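Local coordinates for protein NDP-N-acetyl-D-galactosaminuronic acid dehydrogenase (Methanosarcina mazei Go1, PDB 3G79) that probably oxidises UDP-N-acetylmannosamine to the corresponding uronic acid, using two molecules of NAD+, as a member of the UDP-glucose/GDP-mannose dehydrogenase family, at residues I18-M26 with C42-Q50; K59-S68 with I81-C92. All coordinates share one frame; numbering follows the deposited sequence.

Two neighbouring parts of one nucleotide-binding domain illustrate how a parallel sheet is first zipped and then covered. Contact 1 (18-26 with 42-50) is the more deeply buried and the larger, pairing two interior strands of the sheet through regular backbone hydrogen bonds. Contact 2 (59-68 with 81-92) is only partly buried and sets a short helix and its following turn against helix 77-86 and the outermost strand 90-93; an asparagine amide and branched aliphatic groups replace strand pairing. Both reach the same sheet, because strand 45-49 also pairs with strand 90-93, and Met26 of contact 1 packs on Leu63, Phe90 and Cys92 of contact 2.

Contact 1: I18-M26 with C42-Q50; sequences IKKIGVLGM and CFEKVLGFQ
With CG1 of Ile21 anti to its own carbonyl carbon (chi1 -66°) and the chain extended beyond it (chi2 173°), CD1 reaches the ring of Phe43, whose own CG lies beside its backbone N (chi1 -62°). The methyl stands almost exactly over the ring centre, with Ile21 CD1 3.4 Å from the Phe43 centroid, a CH-pi contact. Cys42 SG lies over the opposite face, while Ile18 O meets the ring edge in its plane and Ile18 CG2 runs alongside CE1. The aromatic group is thus sandwiched just ahead of the two strands.

Nearby, Lys19 bends at chi2 and gives its ammonium to a backbone carbonyl: Lys19 NZ is 2.8 Å from Cys42 O. Its aliphatic portion passes Glu44, with Lys19 CD 3.5 Å from Glu44 OE1, although the two charged ends do not meet.

Beyond this end the strands run parallel. Ile21 bonds to Lys45 through its N and to Leu47 through its O (3.0 Å from Leu47 N), the two residues flanking its register partner Val46; Val23 does the same around Gly48, with Val23 N 2.6 Å from Leu47 O and Phe49 N donating to Val23 O. Val23 and Val46 turn to the face packed by helix 30-39; on the other face Leu24 CG meets Phe49 CB at 3.9 Å. Gly48 leaves its surface to Met26, whose SD approaches Gly48 CA at 3.8 Å. A water accepts from Met26 N and donates to Gln50 OE1, bridging the two segments beyond the last strand bond.

Strand 20-24, helix 30-39 and strand 45-49 form a right-handed beta-alpha-beta crossover, and Gly25 opens a glycine-rich turn consistent with GxGxxG, the hallmark of the NAD-binding Rossmann fold.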
loop_
_atom_site.group_PDB
_atom_site.type_symbol
_atom_site.label_atom_id
_atom_site.label_comp_id
_atom_site.label_asym_id
_atom_site.label_seq_id
_atom_site.Cartn_x
_atom_site.Cartn_y
_atom_site.Cartn_z
ATOM N N ILE A 18 20.380 -24.134 25.099
ATOM C CA ILE A 18 20.018 -25.141 24.116
ATOM C C ILE A 18 21.283 -25.748 23.575
ATOM O O ILE A 18 22.187 -25.030 23.153
ATOM C CB ILE A 18 19.275 -24.508 22.963
ATOM C CG1 ILE A 18 17.874 -24.097 23.387
ATOM C CG2 ILE A 18 19.143 -25.455 21.815
ATOM C CD1 ILE A 18 17.230 -23.142 22.417
ATOM N N LYS A 19 21.358 -27.072 23.592
ATOM C CA LYS A 19 22.539 -27.764 23.111
ATOM C C LYS A 19 22.197 -28.888 22.161
ATOM O O LYS A 19 23.004 -29.226 21.289
ATOM C CB LYS A 19 23.338 -28.352 24.289
ATOM C CG LYS A 19 24.185 -27.352 25.041
ATOM C CD LYS A 19 25.402 -26.918 24.269
ATOM C CE LYS A 19 25.981 -25.666 24.879
ATOM N NZ LYS A 19 26.937 -24.937 23.979
ATOM N N LYS A 20 21.043 -29.519 22.366
ATOM C CA LYS A 20 20.656 -30.613 21.488
ATOM C C LYS A 20 19.331 -30.258 20.872
ATOM O O LYS A 20 18.361 -29.990 21.579
ATOM C CB LYS A 20 20.560 -31.986 22.209
ATOM C CG LYS A 20 21.885 -32.495 22.821
ATOM C CD LYS A 20 22.112 -34.011 22.600
ATOM C CE LYS A 20 23.029 -34.583 23.695
ATOM N NZ LYS A 20 22.341 -34.509 25.034
ATOM N N ILE A 21 19.293 -30.324 19.551
ATOM C CA ILE A 21 18.186 -29.844 18.754
ATOM C C ILE A 21 17.703 -30.986 17.873
ATOM O O ILE A 21 18.472 -31.822 17.487
ATOM C CB ILE A 21 18.660 -28.639 17.885
ATOM C CG1 ILE A 21 19.024 -27.473 18.810
ATOM C CG2 ILE A 21 17.606 -28.221 16.855
ATOM C CD1 ILE A 21 19.651 -26.288 18.084
ATOM N N GLY A 22 16.431 -31.011 17.545
ATOM C CA GLY A 22 15.916 -32.057 16.675
ATOM C C GLY A 22 15.154 -31.369 15.576
ATOM O O GLY A 22 14.530 -30.335 15.816
ATOM N N VAL A 23 15.260 -31.885 14.355
ATOM C CA VAL A 23 14.344 -31.422 13.295
ATOM C C VAL A 23 13.529 -32.576 12.734
ATOM O O VAL A 23 14.079 -33.652 12.445
ATOM C CB VAL A 23 15.081 -30.678 12.201
ATOM C CG1 VAL A 23 14.128 -30.212 11.163
ATOM C CG2 VAL A 23 15.809 -29.476 12.805
ATOM N N LEU A 24 12.222 -32.374 12.658
ATOM C CA LEU A 24 11.332 -33.344 12.042
ATOM C C LEU A 24 10.928 -32.812 10.688
ATOM O O LEU A 24 10.449 -31.661 10.586
ATOM C CB LEU A 24 10.062 -33.540 12.866
ATOM C CG LEU A 24 9.986 -34.545 14.003
ATOM C CD1 LEU A 24 10.508 -33.935 15.249
ATOM C CD2 LEU A 24 8.554 -34.951 14.195
ATOM N N GLY A 25 11.088 -33.644 9.655
ATOM C CA GLY A 25 10.725 -33.216 8.294
ATOM C C GLY A 25 11.965 -33.067 7.429
ATOM O O GLY A 25 12.469 -31.932 7.188
ATOM N N MET A 26 12.469 -34.209 6.954
ATOM C CA MET A 26 13.655 -34.167 6.120
ATOM C C MET A 26 13.335 -33.788 4.647
ATOM O O MET A 26 13.562 -34.559 3.716
ATOM C CB MET A 26 14.486 -35.439 6.289
ATOM C CG MET A 26 15.128 -35.577 7.687
ATOM S SD MET A 26 16.167 -34.185 8.281
ATOM C CE MET A 26 17.699 -34.910 8.172
ATOM N N CYS A 42 28.408 -23.634 19.295
ATOM C CA CYS A 42 27.351 -23.283 20.290
ATOM C C CYS A 42 26.264 -24.346 20.359
ATOM O O CYS A 42 25.825 -24.637 21.430
ATOM C CB CYS A 42 26.797 -21.819 20.241
ATOM S SG CYS A 42 25.043 -21.500 19.647
ATOM N N PHE A 43 25.871 -24.957 19.250
ATOM C CA PHE A 43 25.006 -26.169 19.337
ATOM C C PHE A 43 25.889 -27.418 19.245
ATOM O O PHE A 43 26.968 -27.355 18.667
ATOM C CB PHE A 43 23.884 -26.147 18.291
ATOM C CG PHE A 43 22.911 -24.975 18.455
ATOM C CD1 PHE A 43 22.408 -24.649 19.689
ATOM C CD2 PHE A 43 22.516 -24.217 17.356
ATOM C CE1 PHE A 43 21.532 -23.601 19.840
ATOM C CE2 PHE A 43 21.631 -23.125 17.489
ATOM C CZ PHE A 43 21.151 -22.827 18.742
ATOM N N GLU A 44 25.477 -28.531 19.845
ATOM C CA GLU A 44 26.375 -29.702 19.902
ATOM C C GLU A 44 26.040 -30.752 18.851
ATOM O O GLU A 44 26.932 -31.306 18.205
ATOM C CB GLU A 44 26.396 -30.363 21.298
ATOM C CG GLU A 44 27.238 -29.639 22.362
ATOM C CD GLU A 44 27.035 -30.168 23.806
ATOM O OE1 GLU A 44 27.637 -29.573 24.731
ATOM O OE2 GLU A 44 26.290 -31.164 24.020
ATOM N N LYS A 45 24.749 -31.035 18.706
ATOM C CA LYS A 45 24.291 -32.179 17.941
ATOM C C LYS A 45 22.832 -32.012 17.626
ATOM O O LYS A 45 22.012 -31.733 18.518
ATOM C CB LYS A 45 24.507 -33.508 18.693
ATOM C CG LYS A 45 23.870 -34.720 17.973
ATOM C CD LYS A 45 24.508 -36.071 18.357
ATOM C CE LYS A 45 25.546 -36.542 17.333
ATOM N NZ LYS A 45 24.894 -36.791 16.017
ATOM N N VAL A 46 22.527 -32.180 16.344
ATOM C CA VAL A 46 21.180 -32.104 15.827
ATOM C C VAL A 46 20.777 -33.483 15.327
ATOM O O VAL A 46 21.570 -34.188 14.718
ATOM C CB VAL A 46 21.101 -31.065 14.678
ATOM C CG1 VAL A 46 19.716 -31.058 13.993
ATOM C CG2 VAL A 46 21.538 -29.641 15.183
ATOM N N LEU A 47 19.537 -33.857 15.598
ATOM C CA LEU A 47 18.951 -35.061 15.064
ATOM C C LEU A 47 17.925 -34.650 14.057
ATOM O O LEU A 47 17.133 -33.736 14.310
ATOM C CB LEU A 47 18.269 -35.849 16.180
ATOM C CG LEU A 47 19.143 -36.387 17.325
ATOM C CD1 LEU A 47 18.276 -36.982 18.391
ATOM C CD2 LEU A 47 20.176 -37.425 16.876
ATOM N N GLY A 48 17.951 -35.298 12.898
ATOM C CA GLY A 48 16.896 -35.173 11.912
ATOM C C GLY A 48 16.066 -36.458 11.891
ATOM O O GLY A 48 16.602 -37.600 11.850
ATOM N N PHE A 49 14.755 -36.274 11.881
ATOM C CA PHE A 49 13.850 -37.369 12.049
ATOM C C PHE A 49 13.171 -37.759 10.743
ATOM O O PHE A 49 12.494 -36.929 10.099
ATOM C CB PHE A 49 12.879 -37.065 13.195
ATOM C CG PHE A 49 13.561 -37.077 14.532
ATOM C CD1 PHE A 49 13.796 -38.285 15.189
ATOM C CD2 PHE A 49 14.045 -35.883 15.096
ATOM C CE1 PHE A 49 14.471 -38.316 16.379
ATOM C CE2 PHE A 49 14.728 -35.907 16.284
ATOM C CZ PHE A 49 14.956 -37.109 16.925
ATOM N N GLN A 50 13.425 -39.021 10.362
ATOM C CA GLN A 50 12.807 -39.717 9.213
ATOM C C GLN A 50 12.352 -41.181 9.470
ATOM O O GLN A 50 13.134 -42.020 9.912
ATOM C CB GLN A 50 13.783 -39.751 8.040
ATOM C CG GLN A 50 13.330 -38.993 6.824
ATOM C CD GLN A 50 12.052 -39.525 6.224
ATOM O OE1 GLN A 50 11.256 -38.766 5.679
ATOM N NE2 GLN A 50 11.837 -40.804 6.337
HETATM O O HOH W 1 10.809 -36.418 7.062
#

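Contact 2: K59-S68 with I81-C92; sequences KIEMLNRGES and IGKVVKAGKFEC
Asn64 grips the backbone of Cys92 with both ends of its amide, at the border of a Rossmann-type domain where segment 59-68 meets edge strand 90-93. Cys92 N donates to Asn64 OD1 at 3.1 Å in a fairly straight bond (166°), yet the donor is tilted from the plane of the amide carbonyl. In return Asn64 ND2 donates to a lone pair of Cys92 O, 3.1 Å away and in the plane of that carbonyl, although the oxygen sits tilted out of the Asn64 amide plane; the bond is more bent, at 137°. Bonds to both the N and the O of Cys92 restrict rotation of the amide, and Glu91 CG lies alongside it.

Around this polar pair lies an apolar shell. The Cys92 thiol swings to the side opposite its backbone N (chi1 -167°), where SG meets Leu63 CD1 at 3.6 Å, and the other Leu63 branch, CD2, approaches Phe90 CE2 obliquely. Ile60 adds its CG2 methyl against Cys92 O. Met26, in the loop that follows strand 20-24, packs on Leu63, Phe90 and Cys92, while Ile31 of helix 30-39 also touches Leu63.

Farther along, helix 77-86 supplies Ile81 and Val85. The two Val85 methyls divide their work: CG1 faces Asn64 O and CG2 lies 3.4 Å from Leu63 O, so the valine's two branches rest against two consecutive backbone carbonyls. The turn itself is shaped by Gly66, which departs from helical angles with positive phi; Gly66 CA lies 4.2 Å from Gly82 CA. On the second helix, Gly88 forms a Schellman motif that ends the helix and leads the chain into strand 90-93. Closing this side, Ile81 CG2 presses on the bare backbone of Gly66, and Ile81 CD1 reaches Ser68 CB at 3.6 Å.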
loop_
_atom_site.group_PDB
_atom_site.type_symbol
_atom_site.label_atom_id
_atom_site.label_comp_id
_atom_site.label_asym_id
_atom_site.label_seq_id
_atom_site.Cartn_x
_atom_site.Cartn_y
_atom_site.Cartn_z
ATOM N N LYS A 59 16.887 -41.592 2.610
ATOM C CA LYS A 59 17.439 -40.315 3.084
ATOM C C LYS A 59 18.243 -40.489 4.364
ATOM O O LYS A 59 19.258 -39.801 4.575
ATOM C CB LYS A 59 16.326 -39.314 3.316
ATOM C CG LYS A 59 15.278 -39.316 2.214
ATOM C CD LYS A 59 14.825 -37.941 1.847
ATOM C CE LYS A 59 13.529 -37.582 2.499
ATOM N NZ LYS A 59 12.734 -36.638 1.669
ATOM N N ILE A 60 17.821 -41.449 5.196
ATOM C CA ILE A 60 18.546 -41.750 6.419
ATOM C C ILE A 60 20.000 -42.044 6.051
ATOM O O ILE A 60 20.927 -41.389 6.547
ATOM C CB ILE A 60 17.930 -42.930 7.215
ATOM C CG1 ILE A 60 16.428 -42.735 7.440
ATOM C CG2 ILE A 60 18.657 -43.132 8.568
ATOM C CD1 ILE A 60 15.792 -43.862 8.213
ATOM N N GLU A 61 20.196 -43.003 5.153
ATOM C CA GLU A 61 21.550 -43.435 4.833
ATOM C C GLU A 61 22.262 -42.428 3.936
ATOM O O GLU A 61 23.456 -42.189 4.119
ATOM C CB GLU A 61 21.566 -44.838 4.219
ATOM N N MET A 62 21.549 -41.864 2.968
ATOM C CA MET A 62 22.155 -40.838 2.131
ATOM C C MET A 62 22.716 -39.723 3.024
ATOM O O MET A 62 23.933 -39.499 3.046
ATOM C CB MET A 62 21.166 -40.247 1.111
ATOM C CG MET A 62 21.175 -40.901 -0.241
ATOM S SD MET A 62 20.274 -39.911 -1.447
ATOM C CE MET A 62 21.618 -38.919 -2.086
ATOM N N LEU A 63 21.828 -39.074 3.781
ATOM C CA LEU A 63 22.208 -37.985 4.661
ATOM C C LEU A 63 23.371 -38.360 5.552
ATOM O O LEU A 63 24.270 -37.526 5.786
ATOM C CB LEU A 63 21.046 -37.561 5.539
ATOM C CG LEU A 63 19.994 -36.639 4.937
ATOM C CD1 LEU A 63 18.744 -36.701 5.801
ATOM C CD2 LEU A 63 20.533 -35.235 4.855
ATOM N N ASN A 64 23.354 -39.590 6.062
ATOM C CA ASN A 64 24.415 -40.010 6.971
ATOM C C ASN A 64 25.756 -40.321 6.296
ATOM O O ASN A 64 26.757 -40.626 6.974
ATOM C CB ASN A 64 23.961 -41.158 7.878
ATOM C CG ASN A 64 23.222 -40.671 9.108
ATOM O OD1 ASN A 64 23.346 -39.503 9.519
ATOM N ND2 ASN A 64 22.453 -41.563 9.712
ATOM N N ARG A 65 25.773 -40.244 4.967
ATOM C CA ARG A 65 27.033 -40.256 4.233
ATOM C C ARG A 65 27.404 -38.821 3.847
ATOM O O ARG A 65 28.541 -38.555 3.444
ATOM C CB ARG A 65 26.963 -41.168 2.994
ATOM C CG ARG A 65 26.786 -42.644 3.307
ATOM C CD ARG A 65 26.814 -43.479 2.038
ATOM N NE ARG A 65 25.842 -44.572 2.103
ATOM C CZ ARG A 65 24.633 -44.528 1.540
ATOM N NH1 ARG A 65 24.251 -43.450 0.852
ATOM N NH2 ARG A 65 23.801 -45.564 1.659
ATOM N N GLY A 66 26.421 -37.920 3.951
ATOM C CA GLY A 66 26.620 -36.498 3.738
ATOM C C GLY A 66 26.032 -35.894 2.471
ATOM O O GLY A 66 26.640 -34.974 1.913
ATOM N N GLU A 67 24.842 -36.359 2.052
ATOM C CA GLU A 67 24.259 -36.022 0.727
ATOM C C GLU A 67 22.785 -35.574 0.802
ATOM O O GLU A 67 22.138 -35.849 1.809
ATOM C CB GLU A 67 24.397 -37.238 -0.202
ATOM C CG GLU A 67 25.760 -37.952 -0.099
ATOM C CD GLU A 67 25.746 -39.399 -0.597
ATOM O OE1 GLU A 67 26.841 -39.919 -0.895
ATOM O OE2 GLU A 67 24.667 -40.026 -0.681
ATOM N N SER A 68 22.239 -34.938 -0.253
ATOM C CA SER A 68 20.854 -34.365 -0.204
ATOM C C SER A 68 19.718 -35.058 -1.066
ATOM O O SER A 68 19.737 -36.289 -1.181
ATOM C CB SER A 68 20.893 -32.815 -0.305
ATOM O OG SER A 68 20.969 -32.305 -1.628
ATOM N N ILE A 81 26.002 -30.432 4.671
ATOM C CA ILE A 81 25.723 -31.776 5.191
ATOM C C ILE A 81 27.031 -32.530 5.401
ATOM O O ILE A 81 27.270 -33.111 6.468
ATOM C CB ILE A 81 24.856 -32.573 4.220
ATOM C CG1 ILE A 81 23.509 -31.846 3.941
ATOM C CG2 ILE A 81 24.659 -33.986 4.758
ATOM C CD1 ILE A 81 22.864 -32.191 2.625
ATOM N N GLY A 82 27.910 -32.477 4.411
ATOM C CA GLY A 82 29.181 -33.210 4.496
ATOM C C GLY A 82 30.003 -32.797 5.702
ATOM O O GLY A 82 30.573 -33.641 6.401
ATOM N N LYS A 83 29.995 -31.493 5.963
ATOM C CA LYS A 83 30.851 -30.853 6.947
ATOM C C LYS A 83 30.348 -31.229 8.324
ATOM O O LYS A 83 31.104 -31.726 9.168
ATOM C CB LYS A 83 30.796 -29.318 6.738
ATOM C CG LYS A 83 31.387 -28.440 7.843
ATOM C CD LYS A 83 31.157 -26.952 7.470
ATOM C CE LYS A 83 32.074 -25.974 8.264
ATOM N NZ LYS A 83 31.781 -25.753 9.746
ATOM N N VAL A 84 29.051 -31.013 8.505
ATOM C CA VAL A 84 28.326 -31.264 9.732
ATOM C C VAL A 84 28.320 -32.776 10.105
ATOM O O VAL A 84 28.547 -33.163 11.274
ATOM C CB VAL A 84 26.914 -30.607 9.532
ATOM C CG1 VAL A 84 25.782 -31.586 9.598
ATOM C CG2 VAL A 84 26.711 -29.389 10.427
ATOM N N VAL A 85 28.106 -33.630 9.098
ATOM C CA VAL A 85 28.159 -35.073 9.294
ATOM C C VAL A 85 29.594 -35.475 9.666
ATOM O O VAL A 85 29.819 -36.219 10.636
ATOM C CB VAL A 85 27.616 -35.831 8.057
ATOM C CG1 VAL A 85 27.904 -37.331 8.130
ATOM C CG2 VAL A 85 26.125 -35.578 7.908
ATOM N N LYS A 86 30.571 -34.931 8.946
ATOM C CA LYS A 86 31.978 -35.285 9.211
ATOM C C LYS A 86 32.396 -34.886 10.639
ATOM O O LYS A 86 33.211 -35.576 11.269
ATOM C CB LYS A 86 32.901 -34.653 8.156
ATOM C CG LYS A 86 34.385 -34.615 8.494
ATOM C CD LYS A 86 35.101 -33.645 7.554
ATOM C CE LYS A 86 36.641 -33.704 7.695
ATOM N NZ LYS A 86 37.257 -35.046 7.394
ATOM N N ALA A 87 31.842 -33.772 11.130
ATOM C CA ALA A 87 32.148 -33.256 12.458
ATOM C C ALA A 87 31.296 -33.933 13.536
ATOM O O ALA A 87 31.334 -33.556 14.721
ATOM C CB ALA A 87 31.932 -31.743 12.497
ATOM N N GLY A 88 30.523 -34.931 13.125
ATOM C CA GLY A 88 29.605 -35.618 14.018
ATOM C C GLY A 88 28.588 -34.754 14.740
ATOM O O GLY A 88 28.233 -35.077 15.869
ATOM N N LYS A 89 28.122 -33.677 14.099
ATOM C CA LYS A 89 27.112 -32.786 14.706
ATOM C C LYS A 89 25.677 -32.999 14.156
ATOM O O LYS A 89 24.701 -32.322 14.569
ATOM C CB LYS A 89 27.511 -31.310 14.528
ATOM C CG LYS A 89 28.738 -30.917 15.328
ATOM C CD LYS A 89 29.014 -29.477 15.186
ATOM C CE LYS A 89 28.270 -28.690 16.236
ATOM N NZ LYS A 89 28.374 -27.226 15.949
ATOM N N PHE A 90 25.562 -33.904 13.200
ATOM C CA PHE A 90 24.280 -34.182 12.607
ATOM C C PHE A 90 24.143 -35.661 12.268
ATOM O O PHE A 90 25.098 -36.304 11.844
ATOM C CB PHE A 90 24.069 -33.322 11.374
ATOM C CG PHE A 90 22.833 -33.667 10.609
ATOM C CD1 PHE A 90 21.574 -33.300 11.075
ATOM C CD2 PHE A 90 22.911 -34.390 9.426
ATOM C CE1 PHE A 90 20.436 -33.624 10.384
ATOM C CE2 PHE A 90 21.738 -34.703 8.716
ATOM C CZ PHE A 90 20.515 -34.318 9.212
ATOM N N GLU A 91 22.941 -36.176 12.472
ATOM C CA GLU A 91 22.626 -37.572 12.234
ATOM C C GLU A 91 21.139 -37.652 11.947
ATOM O O GLU A 91 20.345 -36.962 12.588
ATOM C CB GLU A 91 22.944 -38.408 13.471
ATOM C CG GLU A 91 22.690 -39.895 13.289
ATOM C CD GLU A 91 22.667 -40.658 14.605
ATOM O OE1 GLU A 91 22.264 -41.860 14.589
ATOM O OE2 GLU A 91 23.036 -40.045 15.645
ATOM N N CYS A 92 20.782 -38.477 10.970
ATOM C CA CYS A 92 19.396 -38.764 10.650
ATOM C C CYS A 92 19.029 -40.122 11.253
ATOM O O CYS A 92 19.773 -41.104 11.127
ATOM C CB CYS A 92 19.214 -38.761 9.133
ATOM S SG CYS A 92 17.519 -38.747 8.504
#